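Local coordinates for protein 3'-5'-exonuclease (PDB 3E2V) that probably cuts double-stranded DNA as a magnesium-dependent nuclease of the TatD family, with both endonuclease and 3'-to-5' exonuclease activity, at residues 48-53 and 330-335; 339-344 and 351-356; 15-20 and 386-391. All coordinates share one frame; numbering follows the deposited sequence.

Contact 1 (48-53 and 330-335); sequences AQRHVK and YPAFKS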
# COMPACT_ATOMS: atom_id res chain seq x y z
N ALA A 48 18.11 -2.50 -4.74
CA ALA A 48 19.03 -1.36 -4.88
C ALA A 48 19.83 -1.48 -6.18
O ALA A 48 20.05 -0.48 -6.89
CB ALA A 48 19.97 -1.27 -3.69
N GLN A 49 20.23 -2.70 -6.50
CA GLN A 49 20.96 -2.97 -7.73
C GLN A 49 20.11 -2.67 -8.97
O GLN A 49 20.64 -2.29 -10.02
CB GLN A 49 21.46 -4.42 -7.74
CG GLN A 49 22.39 -4.72 -8.92
CD GLN A 49 23.12 -6.04 -8.77
OE1 GLN A 49 23.60 -6.39 -7.67
NE2 GLN A 49 23.22 -6.76 -9.86
N ARG A 50 18.79 -2.82 -8.84
CA ARG A 50 17.86 -2.48 -9.92
C ARG A 50 17.19 -1.10 -9.70
O ARG A 50 16.06 -0.86 -10.13
CB ARG A 50 16.83 -3.60 -10.14
CG ARG A 50 17.41 -5.00 -10.32
CD ARG A 50 18.50 -5.02 -11.40
NE ARG A 50 17.99 -4.43 -12.64
CZ ARG A 50 18.76 -3.87 -13.56
NH1 ARG A 50 20.08 -3.82 -13.40
NH2 ARG A 50 18.20 -3.36 -14.66
N HIS A 51 17.93 -0.22 -9.03
CA HIS A 51 17.67 1.23 -8.98
C HIS A 51 16.51 1.65 -8.10
O HIS A 51 16.07 2.80 -8.17
CB HIS A 51 17.50 1.81 -10.39
CG HIS A 51 18.51 1.29 -11.38
ND1 HIS A 51 19.87 1.51 -11.24
CD2 HIS A 51 18.35 0.53 -12.49
CE1 HIS A 51 20.50 0.91 -12.23
NE2 HIS A 51 19.61 0.31 -13.00
N VAL A 52 16.05 0.73 -7.25
CA VAL A 52 15.05 1.09 -6.25
C VAL A 52 15.74 1.81 -5.11
O VAL A 52 16.63 1.26 -4.45
CB VAL A 52 14.23 -0.13 -5.75
CG1 VAL A 52 13.03 0.34 -4.91
CG2 VAL A 52 13.78 -0.97 -6.94
N LYS A 53 15.33 3.05 -4.87
CA LYS A 53 15.97 3.89 -3.88
C LYS A 53 15.22 3.89 -2.55
O LYS A 53 15.83 3.95 -1.49
CB LYS A 53 16.10 5.33 -4.39
CG LYS A 53 16.78 5.45 -5.74
CD LYS A 53 18.22 4.92 -5.73
CE LYS A 53 18.78 4.96 -7.13
NZ LYS A 53 20.18 4.43 -7.15
N TYR A 330 15.22 -10.69 -17.85
CA TYR A 330 14.04 -11.26 -17.20
C TYR A 330 14.30 -12.76 -16.94
O TYR A 330 14.61 -13.50 -17.88
CB TYR A 330 12.80 -11.08 -18.09
CG TYR A 330 11.49 -11.61 -17.52
CD1 TYR A 330 10.66 -10.79 -16.75
CD2 TYR A 330 11.06 -12.91 -17.78
CE1 TYR A 330 9.45 -11.26 -16.24
CE2 TYR A 330 9.85 -13.40 -17.26
CZ TYR A 330 9.04 -12.56 -16.50
OH TYR A 330 7.84 -13.02 -16.00
N PRO A 331 14.22 -13.20 -15.67
CA PRO A 331 14.08 -12.38 -14.47
C PRO A 331 15.35 -11.59 -14.19
O PRO A 331 16.38 -11.81 -14.83
CB PRO A 331 13.84 -13.42 -13.37
CG PRO A 331 14.51 -14.66 -13.88
CD PRO A 331 14.28 -14.64 -15.35
N ALA A 332 15.30 -10.67 -13.22
CA ALA A 332 16.43 -9.76 -12.98
C ALA A 332 17.67 -10.46 -12.39
O ALA A 332 18.80 -9.97 -12.50
CB ALA A 332 16.00 -8.61 -12.08
N PHE A 333 17.41 -11.59 -11.74
CA PHE A 333 18.42 -12.43 -11.08
C PHE A 333 17.93 -13.85 -11.27
O PHE A 333 16.75 -14.05 -11.55
CB PHE A 333 18.48 -12.11 -9.57
CG PHE A 333 18.93 -10.70 -9.27
CD1 PHE A 333 20.27 -10.42 -9.10
CD2 PHE A 333 18.01 -9.66 -9.19
CE1 PHE A 333 20.70 -9.13 -8.84
CE2 PHE A 333 18.43 -8.36 -8.93
CZ PHE A 333 19.78 -8.09 -8.77
N LYS A 334 18.81 -14.84 -11.11
CA LYS A 334 18.39 -16.23 -11.26
C LYS A 334 17.30 -16.52 -10.23
O LYS A 334 17.42 -16.08 -9.09
CB LYS A 334 19.56 -17.19 -11.01
CG LYS A 334 19.22 -18.68 -11.22
CD LYS A 334 18.76 -18.95 -12.65
CE LYS A 334 18.19 -20.35 -12.85
NZ LYS A 334 17.46 -20.39 -14.16
N SER A 335 16.27 -17.25 -10.64
CA SER A 335 15.11 -17.57 -9.81
C SER A 335 15.07 -19.08 -9.61
O SER A 335 15.15 -19.83 -10.58
CB SER A 335 13.84 -17.10 -10.52
OG SER A 335 12.67 -17.26 -9.75

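Contact 2 (339-344 and 351-356); sequences NKLADK and YMVKGR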
# COMPACT_ATOMS: atom_id res chain seq x y z
N ASN A 339 12.49 -24.47 -2.26
CA ASN A 339 13.29 -25.49 -1.57
C ASN A 339 14.75 -25.54 -2.03
O ASN A 339 15.55 -26.32 -1.48
CB ASN A 339 12.65 -26.87 -1.70
CG ASN A 339 12.60 -27.38 -3.13
OD1 ASN A 339 12.38 -26.61 -4.06
ND2 ASN A 339 12.79 -28.68 -3.31
N LYS A 340 15.11 -24.71 -3.00
CA LYS A 340 16.47 -24.65 -3.54
C LYS A 340 17.22 -23.37 -3.16
O LYS A 340 18.40 -23.24 -3.46
CB LYS A 340 16.44 -24.79 -5.08
CG LYS A 340 15.81 -26.08 -5.59
CD LYS A 340 16.62 -27.29 -5.17
CE LYS A 340 16.02 -28.56 -5.76
NZ LYS A 340 16.91 -29.71 -5.48
N LEU A 341 16.54 -22.43 -2.49
CA LEU A 341 17.16 -21.15 -2.18
C LEU A 341 18.22 -21.25 -1.07
O LEU A 341 19.27 -20.62 -1.14
CB LEU A 341 16.11 -20.11 -1.81
CG LEU A 341 16.73 -18.73 -1.58
CD1 LEU A 341 17.23 -18.15 -2.91
CD2 LEU A 341 15.80 -17.78 -0.92
N ALA A 342 17.93 -22.04 -0.03
CA ALA A 342 18.76 -21.99 1.17
C ALA A 342 20.25 -22.27 0.88
O ALA A 342 21.11 -21.57 1.39
CB ALA A 342 18.23 -22.93 2.22
N ASP A 343 20.53 -23.26 0.04
CA ASP A 343 21.90 -23.61 -0.30
C ASP A 343 22.63 -22.48 -1.04
O ASP A 343 23.86 -22.44 -1.05
CB ASP A 343 21.93 -24.92 -1.11
CG ASP A 343 23.34 -25.48 -1.30
OD1 ASP A 343 24.25 -25.21 -0.47
OD2 ASP A 343 23.53 -26.21 -2.29
N LYS A 344 21.86 -21.56 -1.63
CA LYS A 344 22.45 -20.44 -2.36
C LYS A 344 22.82 -19.26 -1.45
O LYS A 344 23.49 -18.32 -1.88
CB LYS A 344 21.49 -19.94 -3.46
CG LYS A 344 20.98 -21.00 -4.44
CD LYS A 344 22.10 -21.53 -5.31
CE LYS A 344 21.58 -22.37 -6.46
NZ LYS A 344 22.67 -22.67 -7.43
N TYR A 351 19.90 -14.49 -5.56
CA TYR A 351 18.89 -15.36 -6.16
C TYR A 351 17.49 -15.00 -5.69
O TYR A 351 17.32 -14.62 -4.53
CB TYR A 351 19.13 -16.81 -5.75
CG TYR A 351 20.29 -17.49 -6.44
CD1 TYR A 351 20.08 -18.34 -7.52
CD2 TYR A 351 21.60 -17.30 -5.99
CE1 TYR A 351 21.14 -18.98 -8.15
CE2 TYR A 351 22.67 -17.94 -6.62
CZ TYR A 351 22.42 -18.77 -7.69
OH TYR A 351 23.47 -19.41 -8.33
N MET A 352 16.52 -15.16 -6.58
CA MET A 352 15.09 -14.95 -6.31
C MET A 352 14.39 -16.30 -6.16
O MET A 352 14.97 -17.35 -6.47
CB MET A 352 14.41 -14.16 -7.44
CG MET A 352 15.10 -12.83 -7.76
SD MET A 352 14.44 -11.85 -9.17
CE MET A 352 12.93 -11.21 -8.44
N VAL A 353 13.16 -16.25 -5.65
CA VAL A 353 12.36 -17.45 -5.47
C VAL A 353 11.21 -17.43 -6.48
O VAL A 353 10.46 -16.45 -6.56
CB VAL A 353 11.80 -17.54 -4.03
CG1 VAL A 353 10.80 -18.70 -3.93
CG2 VAL A 353 12.95 -17.67 -3.02
N LYS A 354 11.09 -18.50 -7.28
CA LYS A 354 10.04 -18.59 -8.29
C LYS A 354 8.68 -18.39 -7.64
O LYS A 354 8.38 -19.01 -6.62
CB LYS A 354 10.09 -19.94 -9.03
CG LYS A 354 11.40 -20.16 -9.79
CD LYS A 354 11.40 -21.48 -10.55
CE LYS A 354 12.70 -21.67 -11.34
NZ LYS A 354 12.90 -20.63 -12.41
N GLY A 355 7.87 -17.50 -8.22
CA GLY A 355 6.53 -17.23 -7.70
C GLY A 355 6.45 -16.15 -6.64
O GLY A 355 5.35 -15.73 -6.29
N ARG A 356 7.59 -15.69 -6.14
CA ARG A 356 7.62 -14.67 -5.09
C ARG A 356 8.10 -13.36 -5.71
O ARG A 356 9.28 -13.21 -6.06
CB ARG A 356 8.54 -15.08 -3.93
CG ARG A 356 8.56 -14.09 -2.75
CD ARG A 356 9.57 -14.50 -1.70
NE ARG A 356 10.94 -14.20 -2.12
CZ ARG A 356 12.02 -14.23 -1.34
NH1 ARG A 356 11.94 -14.57 -0.05
NH2 ARG A 356 13.21 -13.91 -1.85

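Contact 3 (15-20 and 386-391); sequences YDIGLN and KTTCKI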
# COMPACT_ATOMS: atom_id res chain seq x y z
N TYR A 15 10.63 4.18 -6.57
CA TYR A 15 10.13 4.32 -5.22
C TYR A 15 8.91 3.41 -5.13
O TYR A 15 7.83 3.76 -5.63
CB TYR A 15 9.74 5.78 -4.98
CG TYR A 15 9.57 6.24 -3.56
CD1 TYR A 15 10.01 7.51 -3.22
CD2 TYR A 15 8.92 5.47 -2.58
CE1 TYR A 15 9.85 8.01 -1.95
CE2 TYR A 15 8.77 5.97 -1.26
CZ TYR A 15 9.25 7.26 -0.99
OH TYR A 15 9.15 7.83 0.26
N ASP A 16 9.11 2.23 -4.53
CA ASP A 16 8.03 1.23 -4.48
C ASP A 16 7.09 1.60 -3.35
O ASP A 16 7.47 1.51 -2.18
CB ASP A 16 8.63 -0.16 -4.25
CG ASP A 16 7.61 -1.29 -4.37
OD1 ASP A 16 6.38 -1.05 -4.37
OD2 ASP A 16 8.08 -2.46 -4.45
N ILE A 17 5.88 2.05 -3.68
CA ILE A 17 4.93 2.48 -2.62
C ILE A 17 4.17 1.32 -2.00
O ILE A 17 3.38 1.55 -1.08
CB ILE A 17 3.93 3.57 -3.10
CG1 ILE A 17 2.91 3.01 -4.09
CG2 ILE A 17 4.71 4.73 -3.72
CD1 ILE A 17 1.63 3.85 -4.22
N GLY A 18 4.46 0.10 -2.45
CA GLY A 18 3.70 -1.07 -2.00
C GLY A 18 4.57 -2.28 -1.74
O GLY A 18 4.48 -3.29 -2.45
N LEU A 19 5.40 -2.20 -0.72
CA LEU A 19 6.25 -3.31 -0.38
C LEU A 19 5.74 -4.01 0.89
O LEU A 19 5.77 -3.44 1.98
CB LEU A 19 7.69 -2.83 -0.22
CG LEU A 19 8.73 -3.86 0.23
CD1 LEU A 19 8.71 -5.10 -0.66
CD2 LEU A 19 10.11 -3.26 0.21
N ASN A 20 5.25 -5.25 0.75
CA ASN A 20 4.73 -5.95 1.93
C ASN A 20 5.84 -6.72 2.61
O ASN A 20 5.86 -7.96 2.61
CB ASN A 20 3.61 -6.90 1.50
CG ASN A 20 2.48 -6.18 0.83
OD1 ASN A 20 1.66 -5.53 1.49
ND2 ASN A 20 2.41 -6.30 -0.51
N LYS A 386 9.61 11.83 -8.88
CA LYS A 386 9.46 13.15 -8.26
C LYS A 386 8.12 13.26 -7.56
O LYS A 386 8.03 13.82 -6.47
CB LYS A 386 9.62 14.26 -9.30
CG LYS A 386 11.05 14.36 -9.74
CD LYS A 386 11.29 15.53 -10.60
CE LYS A 386 12.80 15.77 -10.71
NZ LYS A 386 12.99 17.01 -11.50
N THR A 387 7.08 12.73 -8.19
CA THR A 387 5.75 12.77 -7.59
C THR A 387 5.69 11.94 -6.30
O THR A 387 5.13 12.39 -5.29
CB THR A 387 4.69 12.35 -8.60
OG1 THR A 387 4.76 13.24 -9.72
CG2 THR A 387 3.30 12.46 -8.00
N THR A 388 6.28 10.75 -6.33
CA THR A 388 6.26 9.89 -5.15
C THR A 388 7.04 10.51 -4.00
O THR A 388 6.60 10.47 -2.84
CB THR A 388 6.79 8.49 -5.48
OG1 THR A 388 6.08 7.97 -6.61
CG2 THR A 388 6.55 7.53 -4.32
N CYS A 389 8.21 11.06 -4.30
CA CYS A 389 9.02 11.72 -3.27
C CYS A 389 8.26 12.86 -2.61
O CYS A 389 8.36 13.06 -1.40
CB CYS A 389 10.34 12.24 -3.82
SG CYS A 389 11.54 10.97 -4.18
N LYS A 390 7.52 13.63 -3.40
CA LYS A 390 6.73 14.75 -2.84
C LYS A 390 5.68 14.24 -1.86
O LYS A 390 5.43 14.84 -0.81
CB LYS A 390 6.10 15.59 -3.95
CG LYS A 390 7.10 16.50 -4.69
CD LYS A 390 6.41 17.57 -5.56
CE LYS A 390 5.76 17.00 -6.81
NZ LYS A 390 5.25 18.09 -7.69
N ILE A 391 5.09 13.10 -2.18
CA ILE A 391 4.03 12.56 -1.33
C ILE A 391 4.55 11.95 -0.03
O ILE A 391 4.06 12.28 1.05
CB ILE A 391 3.19 11.51 -2.09
CG1 ILE A 391 2.47 12.17 -3.28
CG2 ILE A 391 2.18 10.83 -1.16
CD1 ILE A 391 1.81 11.15 -4.24
O HOH W 1 6.25 5.31 -7.59

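Contact 1 (48-53 and 330-335)
Phe333 reaches from the loop ahead of strand 334-336 to the end of helix 40-49, where Gln49 and Arg50 receive its ring. Beyond CB and CG, contact starts at the outer ring atoms CE2, CZ and CE1. With CG anti to the carbonyl carbon (chi1 -64°), the ring is carried across to the helix although the CB itself is not aimed there. On one side CE2 lies 3.8 Å from CG of Arg50, with CD of the same arginine slightly farther away. At the tip, CZ has CD and NE2 of the Gln49 amide within van der Waals range. CE1, on the other side, makes the shortest approach, 3.6 Å to NE2 of Gln49. The amide carbon CD sits in the plane of the ring, at its edge, and the amide is turned steeply, its plane 68° from that of the ring. Gln49 gets there on an extended chain, whereas Arg50 bends at chi2 and chi3, so that its CG and CD pass the phenyl group while the guanidinium heads off to a salt bridge between NH2 and Glu363 OE1. CB of Ala332 adds a lighter touch, 4.3 Å from Arg50 CG. Between the two segments themselves the contact is van der Waals packing at the protein surface, and Arg46 of the helix and Met352 of strand 351-353 also touch Phe333. The helix stops just here in a Schellman motif, with His51 at positive phi as the C-prime residue, before strand 52-57 of the TIM barrel sets off.

Contact 2 (339-344 and 351-356)
Leu341 and Lys344, three residues apart in a stretch with helical backbone angles, both lean on the strand 351-353, but in very different ways. The tight part belongs to Leu341. Its CD2 comes within 3.5 Å of Val353 CG2, the two side chains crossing at about a right angle, while CD1 lies 3.7 Å from CB of Tyr351. With CG anti to the backbone N, chi1 -175° carries the fork of the leucine toward the strand, where CD1 meets Tyr351 and CD2 meets Val353. Leu341 is buried, with His36, Asp39 and Val336 closing in around it. Val353 CG2 also lies over the centre of the Arg356 guanidinium, 3.8 Å above its plane, and the charge of that arginine is met by Asp39 and Glu358.

The side nearer solvent is the lysine on the tyrosine ring, both residues partly exposed; here it is the polar end that is weakly held. Lys344 lays its methylenes over one face: CB is near CD2, CD stands 3.9 Å from the ring centroid and 20° off the normal in a CH-pi contact, and CE passes over CE1 and CZ. The chain ends beside the phenol, where NZ makes a weak hydrogen bond of 3.5 Å to Tyr351 OH. A bend at chi2 (-67°) keeps the aliphatic chain along the ring. Within the turn, Lys344 N bonds to Leu341 O. The contact thus folds the connection between strands 334-336 and 351-353 back onto the second of them, a crossover between two neighbouring parallel strands that form a small sheet of their own.

Contact 3 (15-20 and 386-391)
Strand 14-16, the first of the eight parallel strands of the TIM barrel, is backed here by helix 377-392, the last helix of the chain, and the contact is a strand-to-helix layer of that barrel. Thr388 carries most of the contact. Its CG2 sits over one face of the Tyr15 ring, 3.6 Å from the centroid and 21° off the normal, and is closest to CG. The same methyl also presses on Ile17 at the corner after the strand, where the two CG2 atoms of Ile17 and Thr388 are 3.4 Å apart, tighter than usual for carbons. With OG1 anti to the carbonyl carbon (chi1 -53°), CG2 stands anti to the backbone N and faces the strand, and the hydroxyl stays beside the helix backbone, bonded to Thr384 O.

One residue on, Cys389 meets the same ring from its edge, SG lying in plane, 5.1 Å from the centroid, in a sulfur-aromatic contact, and nearest CD1. The phenol end of Tyr15 is fixed by a hydrogen bond from OH to Gly393 O. On the far side of the strand, Asp16 points away from the helix, and its OD1 takes the N-H of Gly18 from above the carboxylate plane in an Asx turn. Leu299 of strand 298-300 also packs on Ile17 and Thr388, so the helix bridges the seam between the first and last strands. A water links the two segments: it donates to Tyr15 O at 3.0 Å and to Thr388 OG1 at 2.8 Å.

How the contacts relate
Contacts 1 and 2 are neighbours, their centres 14 Å apart, and they share the small two-stranded sheet: Lys334 O receives a probable hydrogen bond from Met352 N at 2.8 Å, and Lys334 CG packs on the Tyr351 ring. Contact 1 closes along the chain before contact 2 opens, and both are nested in the long loop closed by contact 3. Contacts 1 and 3 do not touch, but meet the barrel at adjacent strands, 52-57 and 14-16. Contact 3 alone lies near the magnesium site: the side chain of Ile17 is about 5 Å from that of His253 and about 9 Å from the magnesium ion, which His253 and Asp303 bind.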